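Local coordinates for PHA granule-associated protein (Aeromonas hydrophila, PDB 5IP0) that binds polyhydroxyalkanoate granules as a phasin, probably acting as an amphiphilic, surfactant-like protein at the polymer surface, at residues R22-L26 / E100-L104. Residues are numbered along the deposited sequence; the frame is centred on the assembly and turned at random.
Sequences RYNQL and ELDVL. With CD (cadmium ion), chain Y.
Glu100 OE2 is gripped by two partners, the guanidinium of Arg22 and a cadmium ion, where helices 18-57 and 65-109 pair as an antiparallel helical hairpin. The two short segments run nearly antiparallel, their axes 11.3 Å apart. In the salt bridge, Arg22 NH2 lies 2.9 Å from Glu100 OE2, which sits in the guanidinium plane and is met nearly along its C-O axis; at 134° the N-H...O angle is clearly bent. The carboxylate is tilted only 19° from the guanidinium. Cadmium is chelated by both oxygens, 2.6 Å from Glu100 OE2 and 2.7 Å from Glu100 OE1, which restrains the rotation of the carboxylate, and the ion probably competes with the arginine for the negative charge of the carboxylate. Arg22 leaves its helix with CG trans to N (chi1 180°) and then bends at chi2, so that its aliphatic base crosses Leu104, CG resting 3.6 Å from Leu104 CD2, while the guanidinium reaches Glu100. Beside this polar edge Leu26 fills the seam between the helices, its two methyls parting between neighbouring residues of helix 65-109: CD1 lies 3.8 Å from Glu100 CB, the two side chains sliding past each other in opposite directions. Leu73 of a second subunit packs on Leu101 and Leu104, continuing the apolar layer into the tetrameric assembly. The other branch of Leu26 turns to Leu101, with CD2 of Leu26 3.5 Å from CD2 of Leu101.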
ATOM      1  N   ARG D  22      -7.764 -18.654 -11.299  1.00 75.39           N
ATOM      2  CA  ARG D  22      -7.610 -17.476 -12.143  1.00 75.39           C
ATOM      3  C   ARG D  22      -8.168 -16.228 -11.460  1.00 74.75           C
ATOM      4  O   ARG D  22      -7.614 -15.133 -11.602  1.00 74.35           O
ATOM      5  CB  ARG D  22      -8.287 -17.700 -13.496  1.00 76.52           C
ATOM      6  CG  ARG D  22      -8.154 -16.486 -14.422  1.00106.17           C
ATOM      7  CD  ARG D  22      -6.724 -16.216 -14.920  1.00106.95           C
ATOM      8  NE  ARG D  22      -6.468 -14.795 -15.176  1.00 94.07           N
ATOM      9  CZ  ARG D  22      -5.552 -14.070 -14.532  1.00107.00           C
ATOM     10  NH1 ARG D  22      -4.770 -14.643 -13.621  1.00104.39           N
ATOM     11  NH2 ARG D  22      -5.383 -12.782 -14.823  1.00101.29           N
ATOM     12  N   TYR D  23      -9.290 -16.362 -10.752  1.00 74.82           N
ATOM     13  CA  TYR D  23      -9.882 -15.218 -10.056  1.00 76.60           C
ATOM     14  C   TYR D  23      -8.996 -14.738  -8.905  1.00 86.69           C
ATOM     15  O   TYR D  23      -8.733 -13.530  -8.753  1.00 72.87           O
ATOM     16  CB  TYR D  23     -11.268 -15.607  -9.557  1.00 80.54           C
ATOM     17  CG  TYR D  23     -11.897 -14.623  -8.622  1.00 82.10           C
ATOM     18  CD1 TYR D  23     -12.339 -13.394  -9.081  1.00 79.79           C
ATOM     19  CD2 TYR D  23     -12.056 -14.929  -7.270  1.00 82.19           C
ATOM     20  CE1 TYR D  23     -12.923 -12.491  -8.223  1.00 92.32           C
ATOM     21  CE2 TYR D  23     -12.639 -14.038  -6.403  1.00 77.48           C
ATOM     22  CZ  TYR D  23     -13.072 -12.817  -6.886  1.00 88.05           C
ATOM     23  OH  TYR D  23     -13.654 -11.915  -6.038  1.00 79.88           O
ATOM     24  N   ASN D  24      -8.571 -15.681  -8.057  1.00 73.09           N
ATOM     25  CA  ASN D  24      -7.632 -15.381  -6.986  1.00 72.25           C
ATOM     26  C   ASN D  24      -6.354 -14.741  -7.511  1.00 71.84           C
ATOM     27  O   ASN D  24      -5.824 -13.799  -6.905  1.00 71.17           O
ATOM     28  CB  ASN D  24      -7.313 -16.665  -6.223  1.00 78.54           C
ATOM     29  CG  ASN D  24      -8.531 -17.261  -5.526  1.00 96.47           C
ATOM     30  OD1 ASN D  24      -9.012 -18.322  -5.909  1.00 83.29           O
ATOM     31  ND2 ASN D  24      -9.006 -16.590  -4.459  1.00101.20           N
ATOM     32  N   GLN D  25      -5.832 -15.251  -8.627  1.00 76.02           N
ATOM     33  CA  GLN D  25      -4.652 -14.645  -9.236  1.00 72.20           C
ATOM     34  C   GLN D  25      -4.939 -13.224  -9.713  1.00 72.10           C
ATOM     35  O   GLN D  25      -4.106 -12.324  -9.541  1.00 79.33           O
ATOM     36  CB  GLN D  25      -4.121 -15.540 -10.364  1.00 92.35           C
ATOM     37  CG  GLN D  25      -2.768 -15.089 -10.940  1.00114.92           C
ATOM     38  CD  GLN D  25      -1.574 -15.298 -10.011  1.00121.98           C
ATOM     39  OE1 GLN D  25      -1.144 -16.431  -9.755  1.00143.86           O
ATOM     40  NE2 GLN D  25      -1.048 -14.191  -9.478  1.00 89.54           N
ATOM     41  N   LEU D  26      -6.121 -12.997 -10.290  1.00 72.64           N
ATOM     42  CA  LEU D  26      -6.497 -11.655 -10.724  1.00 72.75           C
ATOM     43  C   LEU D  26      -6.413 -10.664  -9.567  1.00 71.91           C
ATOM     44  O   LEU D  26      -5.760  -9.612  -9.671  1.00 71.64           O
ATOM     45  CB  LEU D  26      -7.910 -11.683 -11.316  1.00 78.69           C
ATOM     46  CG  LEU D  26      -8.475 -10.290 -11.628  1.00 77.88           C
ATOM     47  CD1 LEU D  26      -7.718  -9.662 -12.775  1.00 74.31           C
ATOM     48  CD2 LEU D  26      -9.973 -10.280 -11.870  1.00 74.72           C
ATOM     49  N   GLU D 100     -10.423  -7.489 -17.375  1.00 79.52           N
ATOM     50  CA  GLU D 100     -10.181  -8.901 -17.107  1.00 79.00           C
ATOM     51  C   GLU D 100     -11.341  -9.527 -16.365  1.00 87.09           C
ATOM     52  O   GLU D 100     -11.622 -10.722 -16.541  1.00 84.19           O
ATOM     53  CB  GLU D 100      -8.921  -9.073 -16.301  1.00 77.67           C
ATOM     54  CG  GLU D 100      -7.732  -8.922 -17.139  1.00113.89           C
ATOM     55  CD  GLU D 100      -6.505  -9.183 -16.369  1.00109.23           C
ATOM     56  OE1 GLU D 100      -5.885  -8.203 -15.908  1.00 91.41           O
ATOM     57  OE2 GLU D 100      -6.189 -10.383 -16.213  1.00120.19           O
ATOM     58  N   LEU D 101     -12.006  -8.745 -15.508  1.00 93.30           N
ATOM     59  CA  LEU D 101     -13.215  -9.241 -14.868  1.00 78.83           C
ATOM     60  C   LEU D 101     -14.271  -9.608 -15.893  1.00 86.51           C
ATOM     61  O   LEU D 101     -14.899 -10.663 -15.792  1.00 90.27           O
ATOM     62  CB  LEU D 101     -13.776  -8.191 -13.919  1.00 78.59           C
ATOM     63  CG  LEU D 101     -13.177  -8.210 -12.528  1.00 87.95           C
ATOM     64  CD1 LEU D 101     -13.793  -7.073 -11.747  1.00 77.22           C
ATOM     65  CD2 LEU D 101     -13.431  -9.573 -11.899  1.00 76.87           C
ATOM     66  N   ASP D 102     -14.455  -8.763 -16.911  1.00 81.49           N
ATOM     67  CA  ASP D 102     -15.485  -9.028 -17.913  1.00 86.73           C
ATOM     68  C   ASP D 102     -15.155 -10.248 -18.776  1.00 83.60           C
ATOM     69  O   ASP D 102     -16.067 -10.982 -19.191  1.00 91.64           O
ATOM     70  CB  ASP D 102     -15.746  -7.774 -18.757  1.00 86.76           C
ATOM     71  CG  ASP D 102     -16.540  -6.696 -17.988  1.00114.98           C
ATOM     72  OD1 ASP D 102     -16.546  -6.698 -16.722  1.00123.85           O
ATOM     73  OD2 ASP D 102     -17.187  -5.855 -18.668  1.00113.85           O
ATOM     74  N   VAL D 103     -13.876 -10.487 -19.089  1.00 82.97           N
ATOM     75  CA  VAL D 103     -13.576 -11.739 -19.790  1.00 88.64           C
ATOM     76  C   VAL D 103     -13.799 -12.938 -18.862  1.00 82.63           C
ATOM     77  O   VAL D 103     -14.226 -14.003 -19.311  1.00 83.38           O
ATOM     78  CB  VAL D 103     -12.179 -11.739 -20.466  1.00 88.82           C
ATOM     79  CG1 VAL D 103     -11.580 -10.321 -20.601  1.00 87.90           C
ATOM     80  CG2 VAL D 103     -11.206 -12.759 -19.852  1.00 82.17           C
ATOM     81  N   LEU D 104     -13.474 -12.808 -17.569  1.00 86.38           N
ATOM     82  CA  LEU D 104     -13.696 -13.927 -16.646  1.00 80.63           C
ATOM     83  C   LEU D 104     -15.180 -14.241 -16.453  1.00 93.57           C
ATOM     84  O   LEU D 104     -15.550 -15.414 -16.304  1.00 90.66           O
ATOM     85  CB  LEU D 104     -13.021 -13.648 -15.305  1.00 79.11           C
ATOM     86  CG  LEU D 104     -11.552 -14.063 -15.241  1.00 79.35           C
ATOM     87  CD1 LEU D 104     -10.863 -13.463 -14.051  1.00 82.86           C
ATOM     88  CD2 LEU D 104     -11.563 -15.548 -15.083  1.00 83.37           C
TER
HETATM   89 CD    CD Y 204      -3.854  -9.754 -15.188  1.00128.60          CD